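Local coordinates for rieske iron-sulfur protein soxF (Sulfolobus acidocaldarius, PDB 1JM1) that carries a Rieske-type [2Fe-2S] cluster and probably serves as an electron-transfer subunit of an archaeal respiratory quinol oxidase, at residues Q55-Y68 with L133-P147. Residues are numbered along the deposited sequence; the frame is centred on the assembly and turned at random. Where two conformers were deposited one is given.
Sequences QQITEIPNPYYGKY and LKDGGVVVSGPAPRP
Tyr64 reaches over to Arg146 and Pro147, joining the chain that runs on from strand 59-61 to segment 133-147 of the Rieske fold, which includes the Pro loop beside the [2Fe-2S] cluster pocket. Its hydroxyl is satisfied twice. It donates to Pro147 O at 2.6 Å, lying in the plane of that carbonyl and using one of its lone pairs. It also accepts from Arg146 NH1 at 3.0 Å. Having CG anti to the carbonyl carbon (chi1 -70°) directs the ring toward this corner, where Pro147 O lies at the ring edge and the guanidinium plane is turned 71° from the ring. Arg146 NH1 also donates to Pro170 O, so this nitrogen has two acceptors. A phenylalanine in place of Tyr64 would probably leave Pro147 O without this donor and Arg146 with one acceptor fewer.

The Tyr64 backbone is held as well: its N donates to Asn62 OD1 in an Asx turn, and that oxygen also accepts from Asn168 ND2, while Asn62 ND2 donates to Ile75 O. Beside it the Pro63 ring packs on Pro147, CG to CG 3.6 Å, and on Val138 CG1. At the far end, for the lysine conformer given, two waters bridge Lys134 NZ to the Gln55 amide. Buried Ile60 sets CG2 3.3 Å from Lys134 O, and Gly136 N donates to Leu133 O. Pro61 O receives a CA-H...O contact from Gly136 CA at 3.4 Å; a CB on Gly136 would run into that carbonyl.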
loop_
_atom_site.group_PDB
_atom_site.type_symbol
_atom_site.label_atom_id
_atom_site.label_comp_id
_atom_site.label_asym_id
_atom_site.label_seq_id
_atom_site.Cartn_x
_atom_site.Cartn_y
_atom_site.Cartn_z
ATOM N N GLN A 55 17.919 1.526 -0.060
ATOM C CA GLN A 55 17.997 2.004 1.309
ATOM C C GLN A 55 17.298 1.054 2.267
ATOM O O GLN A 55 16.246 0.512 1.947
ATOM C CB GLN A 55 17.396 3.379 1.474
ATOM C CG GLN A 55 18.007 4.460 0.642
ATOM C CD GLN A 55 17.375 5.818 0.850
ATOM O OE1 GLN A 55 17.070 6.538 -0.111
ATOM N NE2 GLN A 55 17.106 6.218 2.079
ATOM N N GLN A 56 17.893 0.889 3.446
ATOM C CA GLN A 56 17.301 -0.016 4.441
ATOM C C GLN A 56 16.190 0.658 5.160
ATOM O O GLN A 56 16.345 1.078 6.336
ATOM C CB GLN A 56 18.450 -0.434 5.395
ATOM C CG GLN A 56 18.095 -1.653 6.257
ATOM C CD GLN A 56 19.039 -2.100 7.350
ATOM O OE1 GLN A 56 19.216 -3.310 7.575
ATOM N NE2 GLN A 56 19.733 -1.169 8.011
ATOM N N ILE A 57 15.063 0.787 4.618
ATOM C CA ILE A 57 13.878 1.431 5.200
ATOM C C ILE A 57 13.092 0.382 5.952
ATOM O O ILE A 57 12.518 -0.537 5.328
ATOM C CB ILE A 57 13.051 2.147 4.116
ATOM C CG1 ILE A 57 13.888 3.261 3.402
ATOM C CG2 ILE A 57 11.797 2.731 4.722
ATOM C CD1 ILE A 57 13.296 3.515 2.022
ATOM N N THR A 58 13.039 0.508 7.264
ATOM C CA THR A 58 12.427 -0.495 8.123
ATOM C C THR A 58 11.264 0.054 8.935
ATOM O O THR A 58 10.587 -0.734 9.603
ATOM C CB THR A 58 13.414 -1.175 9.064
ATOM O OG1 THR A 58 13.987 -0.209 9.917
ATOM C CG2 THR A 58 14.557 -1.860 8.289
ATOM N N GLU A 59 10.986 1.343 8.901
ATOM C CA GLU A 59 9.893 1.925 9.687
ATOM C C GLU A 59 9.546 3.264 9.021
ATOM O O GLU A 59 10.448 4.014 8.663
ATOM C CB GLU A 59 10.359 2.102 11.121
ATOM C CG GLU A 59 9.282 2.607 12.063
ATOM C CD GLU A 59 9.775 2.628 13.511
ATOM O OE1 GLU A 59 10.985 2.572 13.803
ATOM O OE2 GLU A 59 8.919 2.658 14.414
ATOM N N ILE A 60 8.252 3.510 8.894
ATOM C CA ILE A 60 7.752 4.749 8.282
ATOM C C ILE A 60 6.685 5.294 9.248
ATOM O O ILE A 60 6.067 4.555 10.025
ATOM C CB ILE A 60 7.252 4.568 6.887
ATOM C CG1 ILE A 60 5.982 3.721 6.818
ATOM C CG2 ILE A 60 8.317 3.984 5.973
ATOM C CD1 ILE A 60 5.459 3.399 5.448
ATOM N N PRO A 61 6.381 6.605 9.178
ATOM C CA PRO A 61 5.386 7.146 10.100
ATOM C C PRO A 61 3.988 6.776 9.686
ATOM O O PRO A 61 3.704 6.557 8.518
ATOM C CB PRO A 61 5.603 8.682 9.985
ATOM C CG PRO A 61 6.884 8.896 9.239
ATOM C CD PRO A 61 7.036 7.642 8.379
ATOM N N ASN A 62 3.062 6.787 10.681
ATOM C CA ASN A 62 1.666 6.763 10.388
ATOM C C ASN A 62 1.146 8.184 10.393
ATOM O O ASN A 62 0.883 8.742 11.481
ATOM C CB ASN A 62 0.846 5.943 11.396
ATOM C CG ASN A 62 -0.621 6.057 11.112
ATOM O OD1 ASN A 62 -1.018 6.440 9.984
ATOM N ND2 ASN A 62 -1.462 5.745 12.062
ATOM N N PRO A 63 0.944 8.834 9.236
ATOM C CA PRO A 63 0.505 10.243 9.245
ATOM C C PRO A 63 -0.906 10.442 9.751
ATOM O O PRO A 63 -1.300 11.581 10.018
ATOM C CB PRO A 63 0.629 10.651 7.767
ATOM C CG PRO A 63 0.430 9.399 7.041
ATOM C CD PRO A 63 1.094 8.297 7.859
ATOM N N TYR A 64 -1.685 9.371 9.877
ATOM C CA TYR A 64 -3.062 9.429 10.360
ATOM C C TYR A 64 -3.172 9.210 11.881
ATOM O O TYR A 64 -4.302 9.147 12.368
ATOM C CB TYR A 64 -3.924 8.457 9.597
ATOM C CG TYR A 64 -4.200 8.802 8.177
ATOM C CD1 TYR A 64 -3.517 8.205 7.119
ATOM C CD2 TYR A 64 -5.208 9.689 7.853
ATOM C CE1 TYR A 64 -3.833 8.518 5.805
ATOM C CE2 TYR A 64 -5.563 9.963 6.552
ATOM C CZ TYR A 64 -4.869 9.371 5.513
ATOM O OH TYR A 64 -5.290 9.643 4.240
ATOM N N TYR A 65 -2.058 9.174 12.611
ATOM C CA TYR A 65 -2.162 9.014 14.081
ATOM C C TYR A 65 -3.110 10.054 14.647
ATOM O O TYR A 65 -3.004 11.251 14.351
ATOM C CB TYR A 65 -0.765 9.181 14.670
ATOM C CG TYR A 65 -0.786 9.157 16.194
ATOM C CD1 TYR A 65 -0.798 7.998 16.879
ATOM C CD2 TYR A 65 -0.856 10.299 16.961
ATOM C CE1 TYR A 65 -0.811 7.952 18.274
ATOM C CE2 TYR A 65 -0.840 10.267 18.346
ATOM C CZ TYR A 65 -0.802 9.070 18.973
ATOM O OH TYR A 65 -0.792 9.077 20.378
ATOM N N GLY A 66 -4.037 9.593 15.475
ATOM C CA GLY A 66 -4.996 10.445 16.129
ATOM C C GLY A 66 -6.123 10.956 15.264
ATOM O O GLY A 66 -6.990 11.684 15.728
ATOM N N LYS A 67 -6.173 10.575 13.958
ATOM C CA LYS A 67 -7.239 11.026 13.087
ATOM C C LYS A 67 -8.451 10.136 13.113
ATOM O O LYS A 67 -9.526 10.527 12.638
ATOM C CB LYS A 67 -6.732 11.193 11.656
ATOM C CG LYS A 67 -5.587 12.231 11.525
ATOM C CD LYS A 67 -6.051 13.652 11.892
ATOM C CE LYS A 67 -5.242 14.634 11.025
ATOM N N TYR A 68 -8.296 8.903 13.597
ATOM C CA TYR A 68 -9.346 7.923 13.688
ATOM C C TYR A 68 -9.311 7.298 15.080
ATOM O O TYR A 68 -8.306 7.408 15.788
ATOM C CB TYR A 68 -9.184 6.794 12.624
ATOM C CG TYR A 68 -9.179 7.433 11.221
ATOM C CD1 TYR A 68 -8.020 7.517 10.490
ATOM C CD2 TYR A 68 -10.304 7.997 10.711
ATOM C CE1 TYR A 68 -7.987 8.130 9.240
ATOM C CE2 TYR A 68 -10.308 8.650 9.490
ATOM C CZ TYR A 68 -9.142 8.726 8.770
ATOM O OH TYR A 68 -9.070 9.364 7.568
ATOM N N LEU A 133 6.131 7.322 -0.343
ATOM C CA LEU A 133 5.888 6.073 0.383
ATOM C C LEU A 133 6.812 5.907 1.579
ATOM O O LEU A 133 6.383 5.417 2.629
ATOM C CB LEU A 133 6.026 4.882 -0.557
ATOM C CG LEU A 133 5.136 4.908 -1.804
ATOM C CD1 LEU A 133 5.277 3.568 -2.541
ATOM C CD2 LEU A 133 3.668 5.180 -1.474
ATOM N N LYS A 134 8.098 6.287 1.453
ATOM C CA LYS A 134 9.005 6.077 2.567
ATOM C C LYS A 134 8.741 7.114 3.686
ATOM O O LYS A 134 9.265 6.937 4.776
ATOM C CB LYS A 134 10.364 5.876 1.985
ATOM C CG LYS A 134 11.157 7.001 1.609
ATOM C CD LYS A 134 12.601 6.536 1.204
ATOM C CE LYS A 134 13.356 7.563 0.348
ATOM N NZ LYS A 134 13.564 8.806 1.178
ATOM N N ASP A 135 7.921 8.123 3.446
ATOM C CA ASP A 135 7.481 9.075 4.438
ATOM C C ASP A 135 6.040 8.812 4.853
ATOM O O ASP A 135 5.355 9.687 5.380
ATOM C CB ASP A 135 7.713 10.502 3.961
ATOM C CG ASP A 135 9.176 10.807 3.749
ATOM O OD1 ASP A 135 9.516 11.394 2.712
ATOM O OD2 ASP A 135 10.008 10.457 4.634
ATOM N N GLY A 136 5.558 7.565 4.698
ATOM C CA GLY A 136 4.246 7.204 5.177
ATOM C C GLY A 136 3.114 7.512 4.249
ATOM O O GLY A 136 1.957 7.486 4.646
ATOM N N GLY A 137 3.420 7.769 2.956
ATOM C CA GLY A 137 2.396 8.044 1.957
ATOM C C GLY A 137 1.932 9.471 1.879
ATOM O O GLY A 137 0.962 9.760 1.207
ATOM N N VAL A 138 2.628 10.391 2.591
ATOM C CA VAL A 138 2.233 11.794 2.601
ATOM C C VAL A 138 2.352 12.386 1.190
ATOM O O VAL A 138 3.145 11.972 0.367
ATOM C CB VAL A 138 3.035 12.584 3.623
ATOM C CG1 VAL A 138 2.777 12.081 5.036
ATOM C CG2 VAL A 138 4.498 12.606 3.331
ATOM N N VAL A 139 1.510 13.403 0.972
ATOM C CA VAL A 139 1.450 14.059 -0.341
ATOM C C VAL A 139 2.546 15.089 -0.444
ATOM O O VAL A 139 2.602 16.016 0.396
ATOM C CB VAL A 139 0.048 14.690 -0.547
ATOM C CG1 VAL A 139 0.007 15.398 -1.928
ATOM C CG2 VAL A 139 -1.023 13.632 -0.409
ATOM N N VAL A 140 3.395 14.998 -1.443
ATOM C CA VAL A 140 4.489 15.927 -1.688
ATOM C C VAL A 140 4.267 16.768 -2.922
ATOM O O VAL A 140 5.063 17.682 -3.161
ATOM C CB VAL A 140 5.855 15.221 -1.662
ATOM C CG1 VAL A 140 6.180 14.663 -0.246
ATOM C CG2 VAL A 140 5.969 14.119 -2.686
ATOM N N SER A 141 3.274 16.495 -3.727
ATOM C CA SER A 141 2.920 17.318 -4.880
ATOM C C SER A 141 1.529 16.979 -5.286
ATOM O O SER A 141 1.041 15.884 -5.030
ATOM C CB SER A 141 3.907 16.977 -6.057
ATOM O OG SER A 141 3.755 17.950 -7.093
ATOM N N GLY A 142 0.843 17.926 -5.983
ATOM C CA GLY A 142 -0.444 17.642 -6.567
ATOM C C GLY A 142 -1.564 17.775 -5.585
ATOM O O GLY A 142 -1.390 18.203 -4.447
ATOM N N PRO A 143 -2.771 17.450 -6.035
ATOM C CA PRO A 143 -3.981 17.860 -5.328
ATOM C C PRO A 143 -4.526 16.918 -4.276
ATOM O O PRO A 143 -5.491 17.278 -3.573
ATOM C CB PRO A 143 -5.010 18.057 -6.492
ATOM C CG PRO A 143 -4.590 17.024 -7.485
ATOM C CD PRO A 143 -3.085 17.055 -7.431
ATOM N N ALA A 144 -3.998 15.725 -4.084
ATOM C CA ALA A 144 -4.561 14.785 -3.141
ATOM C C ALA A 144 -4.612 15.428 -1.773
ATOM O O ALA A 144 -3.633 16.053 -1.327
ATOM C CB ALA A 144 -3.740 13.500 -3.069
ATOM N N PRO A 145 -5.723 15.291 -1.064
ATOM C CA PRO A 145 -5.889 16.059 0.182
ATOM C C PRO A 145 -5.427 15.360 1.428
ATOM O O PRO A 145 -5.515 15.955 2.514
ATOM C CB PRO A 145 -7.424 16.283 0.207
ATOM C CG PRO A 145 -7.947 15.002 -0.386
ATOM C CD PRO A 145 -7.017 14.742 -1.536
ATOM N N ARG A 146 -4.928 14.141 1.336
ATOM C CA ARG A 146 -4.528 13.362 2.492
ATOM C C ARG A 146 -3.597 12.259 2.020
ATOM O O ARG A 146 -3.541 11.954 0.817
ATOM C CB ARG A 146 -5.741 12.788 3.204
ATOM C CG ARG A 146 -6.571 11.827 2.360
ATOM C CD ARG A 146 -7.854 11.482 3.056
ATOM N NE ARG A 146 -8.717 10.519 2.330
ATOM C CZ ARG A 146 -8.750 9.241 2.520
ATOM N NH1 ARG A 146 -7.918 8.619 3.327
ATOM N NH2 ARG A 146 -9.659 8.512 1.843
ATOM N N PRO A 147 -2.870 11.637 2.941
ATOM C CA PRO A 147 -1.879 10.612 2.563
ATOM C C PRO A 147 -2.528 9.358 1.982
ATOM O O PRO A 147 -3.664 8.966 2.293
ATOM C CB PRO A 147 -1.161 10.304 3.871
ATOM C CG PRO A 147 -1.322 11.558 4.694
ATOM C CD PRO A 147 -2.736 11.994 4.377
HETATM O O HOH W 1 15.554 8.001 3.202
HETATM O O HOH W 2 15.878 9.332 -0.018
#